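Local coordinates for protein thiosulfate sulfurtransferase TUM1 (Saccharomyces cerevisiae, PDB 3UTN) that accepts persulfide sulfur from the cysteine desulfurase NFS1 and passes it to UBA4 for 2-thiolation of the wobble uridine of tRNAs, at residues Leu26-Ser31 and Lys141-Asn146; Val48-Thr53 and Leu116-Arg121. All blocks are in the same frame, centred on the assembly; numbering follows the deposited sequence.

Contact 1: residues Leu26-Ser31 and Lys141-Asn146; sequences LFDLIS and KVYLLN. With DMS (dimethyl sulfoxide), chain B.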
loop_
_atom_site.group_PDB
_atom_site.type_symbol
_atom_site.label_atom_id
_atom_site.label_comp_id
_atom_site.label_asym_id
_atom_site.label_seq_id
_atom_site.Cartn_x
_atom_site.Cartn_y
_atom_site.Cartn_z
ATOM N N LEU A 26 -4.210 1.917 -11.418
ATOM C CA LEU A 26 -2.849 1.397 -11.296
ATOM C C LEU A 26 -2.864 -0.069 -10.920
ATOM O O LEU A 26 -1.983 -0.835 -11.295
ATOM C CB LEU A 26 -2.058 2.198 -10.281
ATOM C CG LEU A 26 -1.744 3.616 -10.741
ATOM C CD1 LEU A 26 -0.600 4.097 -9.889
ATOM C CD2 LEU A 26 -1.362 3.663 -12.213
ATOM N N PHE A 27 -3.887 -0.450 -10.176
ATOM C CA PHE A 27 -4.162 -1.847 -9.952
ATOM C C PHE A 27 -5.614 -1.979 -9.580
ATOM O O PHE A 27 -6.227 -1.032 -9.094
ATOM C CB PHE A 27 -3.262 -2.423 -8.858
ATOM C CG PHE A 27 -3.469 -1.808 -7.513
ATOM C CD1 PHE A 27 -4.364 -2.364 -6.616
ATOM C CD2 PHE A 27 -2.760 -0.677 -7.141
ATOM C CE1 PHE A 27 -4.542 -1.802 -5.367
ATOM C CE2 PHE A 27 -2.939 -0.111 -5.901
ATOM C CZ PHE A 27 -3.826 -0.679 -5.010
ATOM N N ASP A 28 -6.162 -3.154 -9.831
ATOM C CA ASP A 28 -7.515 -3.441 -9.438
ATOM C C ASP A 28 -7.439 -4.386 -8.278
ATOM O O ASP A 28 -6.542 -5.220 -8.204
ATOM C CB ASP A 28 -8.283 -4.109 -10.575
ATOM C CG ASP A 28 -8.599 -3.156 -11.707
ATOM O OD1 ASP A 28 -8.409 -1.940 -11.525
ATOM O OD2 ASP A 28 -9.040 -3.624 -12.778
ATOM N N LEU A 29 -8.389 -4.261 -7.368
ATOM C CA LEU A 29 -8.577 -5.306 -6.398
ATOM C C LEU A 29 -9.046 -6.505 -7.175
ATOM O O LEU A 29 -9.689 -6.384 -8.220
ATOM C CB LEU A 29 -9.627 -4.928 -5.364
ATOM C CG LEU A 29 -9.370 -3.731 -4.458
ATOM C CD1 LEU A 29 -10.024 -4.035 -3.131
ATOM C CD2 LEU A 29 -7.891 -3.455 -4.268
ATOM N N ILE A 30 -8.701 -7.673 -6.677
ATOM C CA ILE A 30 -9.226 -8.877 -7.252
ATOM C C ILE A 30 -9.543 -9.789 -6.093
ATOM O O ILE A 30 -8.733 -9.965 -5.181
ATOM C CB ILE A 30 -8.257 -9.502 -8.277
ATOM C CG1 ILE A 30 -8.968 -10.574 -9.101
ATOM C CG2 ILE A 30 -6.999 -10.018 -7.604
ATOM C CD1 ILE A 30 -8.184 -11.021 -10.306
ATOM N N SER A 31 -10.749 -10.326 -6.113
ATOM C CA SER A 31 -11.157 -11.271 -5.108
ATOM C C SER A 31 -10.483 -12.589 -5.445
ATOM O O SER A 31 -10.048 -12.792 -6.580
ATOM C CB SER A 31 -12.668 -11.443 -5.133
ATOM O OG SER A 31 -13.044 -12.081 -6.333
ATOM N N LYS A 141 -0.654 -4.649 -15.791
ATOM C CA LYS A 141 -1.728 -5.408 -15.190
ATOM C C LYS A 141 -1.347 -5.805 -13.793
ATOM O O LYS A 141 -0.493 -6.664 -13.571
ATOM C CB LYS A 141 -2.090 -6.610 -16.056
ATOM C CG LYS A 141 -2.611 -6.207 -17.433
ATOM C CD LYS A 141 -2.680 -7.389 -18.388
ATOM C CE LYS A 141 -1.303 -7.932 -18.734
ATOM N NZ LYS A 141 -0.402 -6.949 -19.404
ATOM N N VAL A 142 -1.982 -5.139 -12.845
ATOM C CA VAL A 142 -1.681 -5.361 -11.466
ATOM C C VAL A 142 -2.990 -5.497 -10.744
ATOM O O VAL A 142 -3.896 -4.671 -10.871
ATOM C CB VAL A 142 -0.870 -4.218 -10.839
ATOM C CG1 VAL A 142 -0.488 -4.578 -9.410
ATOM C CG2 VAL A 142 0.378 -3.933 -11.657
ATOM N N TYR A 143 -3.076 -6.566 -9.986
ATOM C CA TYR A 143 -4.207 -6.764 -9.146
ATOM C C TYR A 143 -3.721 -6.844 -7.747
ATOM O O TYR A 143 -2.594 -7.259 -7.480
ATOM C CB TYR A 143 -4.927 -8.035 -9.528
ATOM C CG TYR A 143 -5.593 -7.924 -10.864
ATOM C CD1 TYR A 143 -6.886 -7.433 -10.975
ATOM C CD2 TYR A 143 -4.922 -8.296 -12.021
ATOM C CE1 TYR A 143 -7.508 -7.329 -12.204
ATOM C CE2 TYR A 143 -5.534 -8.197 -13.256
ATOM C CZ TYR A 143 -6.826 -7.715 -13.338
ATOM O OH TYR A 143 -7.427 -7.609 -14.566
ATOM N N LEU A 144 -4.578 -6.404 -6.854
ATOM C CA LEU A 144 -4.333 -6.578 -5.471
ATOM C C LEU A 144 -5.320 -7.629 -5.092
ATOM O O LEU A 144 -6.526 -7.405 -5.158
ATOM C CB LEU A 144 -4.620 -5.294 -4.723
ATOM C CG LEU A 144 -4.440 -5.424 -3.224
ATOM C CD1 LEU A 144 -3.007 -5.834 -2.947
ATOM C CD2 LEU A 144 -4.785 -4.108 -2.564
ATOM N N LEU A 145 -4.809 -8.797 -4.736
ATOM C CA LEU A 145 -5.686 -9.840 -4.292
ATOM C C LEU A 145 -6.340 -9.333 -3.041
ATOM O O LEU A 145 -5.675 -8.836 -2.132
ATOM C CB LEU A 145 -4.940 -11.132 -4.012
ATOM C CG LEU A 145 -5.868 -12.256 -3.547
ATOM C CD1 LEU A 145 -6.754 -12.739 -4.682
ATOM C CD2 LEU A 145 -5.031 -13.384 -3.002
ATOM N N ASN A 146 -7.653 -9.448 -3.006
ATOM C CA ASN A 146 -8.389 -8.989 -1.873
ATOM C C ASN A 146 -9.166 -10.104 -1.180
ATOM O O ASN A 146 -10.325 -10.328 -1.473
ATOM C CB ASN A 146 -9.322 -7.857 -2.265
ATOM C CG ASN A 146 -9.970 -7.237 -1.070
ATOM O OD1 ASN A 146 -9.361 -7.158 -0.001
ATOM N ND2 ASN A 146 -11.221 -6.816 -1.222
HETATM S S DMS B . -5.035 -3.086 -13.327
HETATM O O DMS B . -3.610 -3.168 -13.702
HETATM C C1 DMS B . -5.862 -2.205 -14.539
HETATM C C2 DMS B . -5.742 -4.603 -13.607
#

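Contact 2: residues Val48-Thr53 and Leu116-Arg121; sequences VPVDAT and LVVYDR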
loop_
_atom_site.group_PDB
_atom_site.type_symbol
_atom_site.label_atom_id
_atom_site.label_comp_id
_atom_site.label_asym_id
_atom_site.label_seq_id
_atom_site.Cartn_x
_atom_site.Cartn_y
_atom_site.Cartn_z
ATOM N N VAL A 48 1.185 -13.715 -12.334
ATOM C CA VAL A 48 2.208 -13.867 -11.346
ATOM C C VAL A 48 1.642 -13.272 -10.090
ATOM O O VAL A 48 1.545 -12.054 -9.966
ATOM C CB VAL A 48 3.506 -13.158 -11.758
ATOM C CG1 VAL A 48 4.544 -13.298 -10.656
ATOM C CG2 VAL A 48 4.022 -13.731 -13.063
ATOM N N PRO A 49 1.201 -14.142 -9.175
ATOM C CA PRO A 49 0.816 -13.648 -7.883
ATOM C C PRO A 49 2.066 -13.103 -7.255
ATOM O O PRO A 49 3.162 -13.593 -7.507
ATOM C CB PRO A 49 0.345 -14.898 -7.151
ATOM C CG PRO A 49 -0.015 -15.849 -8.232
ATOM C CD PRO A 49 1.021 -15.596 -9.276
ATOM N N VAL A 50 1.903 -12.050 -6.487
ATOM C CA VAL A 50 3.034 -11.380 -5.930
ATOM C C VAL A 50 2.748 -11.328 -4.460
ATOM O O VAL A 50 1.861 -10.623 -4.016
ATOM C CB VAL A 50 3.184 -9.970 -6.505
ATOM C CG1 VAL A 50 4.374 -9.271 -5.874
ATOM C CG2 VAL A 50 3.352 -10.038 -8.012
ATOM N N ASP A 51 3.496 -12.120 -3.717
ATOM C CA ASP A 51 3.437 -12.068 -2.289
ATOM C C ASP A 51 4.279 -10.881 -1.861
ATOM O O ASP A 51 5.501 -10.874 -2.004
ATOM C CB ASP A 51 3.961 -13.366 -1.700
ATOM C CG ASP A 51 3.875 -13.394 -0.199
ATOM O OD1 ASP A 51 3.380 -12.414 0.391
ATOM O OD2 ASP A 51 4.307 -14.398 0.386
ATOM N N ALA A 52 3.601 -9.865 -1.350
ATOM C CA ALA A 52 4.257 -8.656 -0.905
ATOM C C ALA A 52 4.267 -8.636 0.601
ATOM O O ALA A 52 4.417 -7.585 1.224
ATOM C CB ALA A 52 3.536 -7.447 -1.446
ATOM N N THR A 53 4.116 -9.813 1.185
ATOM C CA THR A 53 4.032 -9.922 2.618
ATOM C C THR A 53 5.196 -9.202 3.231
ATOM O O THR A 53 6.350 -9.369 2.843
ATOM C CB THR A 53 4.000 -11.369 3.092
ATOM O OG1 THR A 53 2.796 -11.969 2.626
ATOM C CG2 THR A 53 4.012 -11.428 4.597
ATOM N N LEU A 116 0.139 -9.140 -12.491
ATOM C CA LEU A 116 0.651 -9.290 -11.157
ATOM C C LEU A 116 -0.515 -9.246 -10.226
ATOM O O LEU A 116 -1.343 -8.348 -10.279
ATOM C CB LEU A 116 1.667 -8.209 -10.821
ATOM C CG LEU A 116 2.882 -8.233 -11.748
ATOM C CD1 LEU A 116 3.806 -7.085 -11.400
ATOM C CD2 LEU A 116 3.622 -9.560 -11.687
ATOM N N VAL A 117 -0.615 -10.264 -9.402
ATOM C CA VAL A 117 -1.678 -10.286 -8.445
ATOM C C VAL A 117 -1.028 -10.250 -7.093
ATOM O O VAL A 117 -0.460 -11.223 -6.619
ATOM C CB VAL A 117 -2.608 -11.485 -8.616
ATOM C CG1 VAL A 117 -3.676 -11.432 -7.540
ATOM C CG2 VAL A 117 -3.235 -11.463 -10.008
ATOM N N VAL A 118 -1.117 -9.091 -6.477
ATOM C CA VAL A 118 -0.384 -8.854 -5.280
ATOM C C VAL A 118 -1.222 -9.294 -4.118
ATOM O O VAL A 118 -2.426 -9.088 -4.083
ATOM C CB VAL A 118 -0.047 -7.378 -5.125
ATOM C CG1 VAL A 118 0.791 -7.186 -3.880
ATOM C CG2 VAL A 118 0.703 -6.903 -6.353
ATOM N N TYR A 119 -0.565 -9.906 -3.159
ATOM C CA TYR A 119 -1.231 -10.234 -1.941
ATOM C C TYR A 119 -0.190 -10.168 -0.868
ATOM O O TYR A 119 0.996 -10.005 -1.139
ATOM C CB TYR A 119 -1.842 -11.624 -2.033
ATOM C CG TYR A 119 -0.855 -12.742 -2.233
ATOM C CD1 TYR A 119 -0.334 -13.030 -3.495
ATOM C CD2 TYR A 119 -0.447 -13.516 -1.161
ATOM C CE1 TYR A 119 0.565 -14.065 -3.671
ATOM C CE2 TYR A 119 0.437 -14.557 -1.328
ATOM C CZ TYR A 119 0.935 -14.826 -2.579
ATOM O OH TYR A 119 1.812 -15.858 -2.722
ATOM N N ASP A 120 -0.647 -10.272 0.360
ATOM C CA ASP A 120 0.267 -10.428 1.453
ATOM C C ASP A 120 -0.408 -11.333 2.450
ATOM O O ASP A 120 -1.605 -11.606 2.333
ATOM C CB ASP A 120 0.660 -9.069 2.038
ATOM C CG ASP A 120 -0.507 -8.302 2.597
ATOM O OD1 ASP A 120 -1.499 -8.916 3.034
ATOM O OD2 ASP A 120 -0.422 -7.066 2.625
ATOM N N ARG A 121 0.351 -11.808 3.423
ATOM C CA ARG A 121 -0.188 -12.760 4.371
ATOM C C ARG A 121 -0.935 -12.085 5.489
ATOM O O ARG A 121 -1.651 -12.737 6.237
ATOM C CB ARG A 121 0.925 -13.625 4.926
ATOM C CG ARG A 121 1.561 -14.441 3.838
ATOM C CD ARG A 121 2.733 -15.242 4.341
ATOM N NE ARG A 121 3.321 -15.951 3.219
ATOM C CZ ARG A 121 2.807 -17.050 2.679
ATOM N NH1 ARG A 121 1.697 -17.577 3.167
ATOM N NH2 ARG A 121 3.407 -17.619 1.649
HETATM O O HOH W 1 5.254 -14.148 2.771
#

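Contact 1: residues Leu26-Ser31 and Lys141-Asn146
Leu144 O takes two donors from the neighbouring strand: Ile30 N at 2.7 Å and the weaker CA-H of Leu29. Asp28 O likewise takes two, Leu144 N at 2.7 Å and the CA-H of Tyr143. With Asp28 N bonded to Val142 O, this is a parallel ladder that joins the short edge strand 28-30 to strand 141-145 of the N-terminal rhodanese domain.

On one side of the sheet the Tyr143 ring is sandwiched. CD1 of Ile30 sits over one face, 4.2 Å from the ring centroid, and methyl C2 of a bound dimethyl sulfoxide lies against the opposite face, 3.3 Å from Tyr143 CZ. The dimethyl sulfoxide, probably from the crystallisation liquor, also accepts a nearly straight bond (168°) from Val142 N through its oxygen. On the other side, CG of Phe27 sits between the backbone N and the carbonyl carbon (chi1 63°), which lays the ring alongside Leu144, Phe27 CD1 3.5 Å from Leu144 CB. Leu29 CD2 meets Leu144 CD2 at 3.6 Å, and helix 286-297 of the C-terminal half packs on all three. Backbone bonds thus set the register, while the apolar side chains tie the sheet edge to the other half of the protein.

Contact 2: residues Val48-Thr53 and Leu116-Arg121
Thr53 OG1 accepts the backbone N-H of Arg121 at 2.6 Å, a bent bond of 132°, and donates its own hydrogen bond to Asp51 OD1. The same carboxylate oxygen receives Thr53 N at 2.8 Å from above the carboxylate plane, closing an Asx turn at the C-terminal end of strand 47-51. The other oxygen, Asp51 OD2, forms a long salt bridge of 3.4 Å to Arg121 NE, the carboxylate and guanidinium planes standing 73° apart. A water fills in between them, donating to Asp51 OD2 at 2.6 Å and accepting from Arg121 NE at the guanidinium edge.

Asp51 also meets Tyr119: its CA lies over one face of the ring, 3.8 Å from the centroid, while Pro49 CB comes to the ring edge. Tyr119 CG sits between the backbone N and the carbonyl carbon (chi1 62°), which swings the ring back across Asp51.

Beneath these side chains runs the backbone ladder of two parallel strands at the heart of the rhodanese sheet. It proceeds from Val117 N to Val48 O, through Val50 N to Val117 O and Tyr119 N to Val50 O, and ends with Ala52 N to Tyr119 O at 2.6 Å. On the face opposite Tyr119, Leu116 CD2 fits against Val48 CB (3.6 Å) and Val50 CG2, and Ala52 CB touches Val118 CG1; helix 127-136 packs over Leu116, Val118 and Ala52.

Further out, Ser76 and Ile73 bond Tyr119 OH, and Pro71 O holds Arg121 NH1. Asp120 OD2 takes backbone N-H groups from Phe125, Ser126 and Ser127, at the start of helix 127-136.

Overall arrangement
Both contacts are parallel pairings in one five-stranded sheet, ordered 28-30, 141-145, 115-119, 47-51, 77-78, with contact 2 nested along the chain inside contact 1. Their inner strands are neighbours: Tyr143 N and Leu145 N probably bond to Leu116 O and Val118 O, and Ile30 CG2 packs on Val117 CG1. Contact 2 is wholly buried and finishes in a network of carboxylate, hydroxyl and guanidinium groups with a water. Contact 1, at the sheet edge, is partly buried, and its side-chain chemistry is mostly apolar, with a dimethyl sulfoxide bound beside it and packing against the C-terminal half. Both lie away from the active-site Cys282.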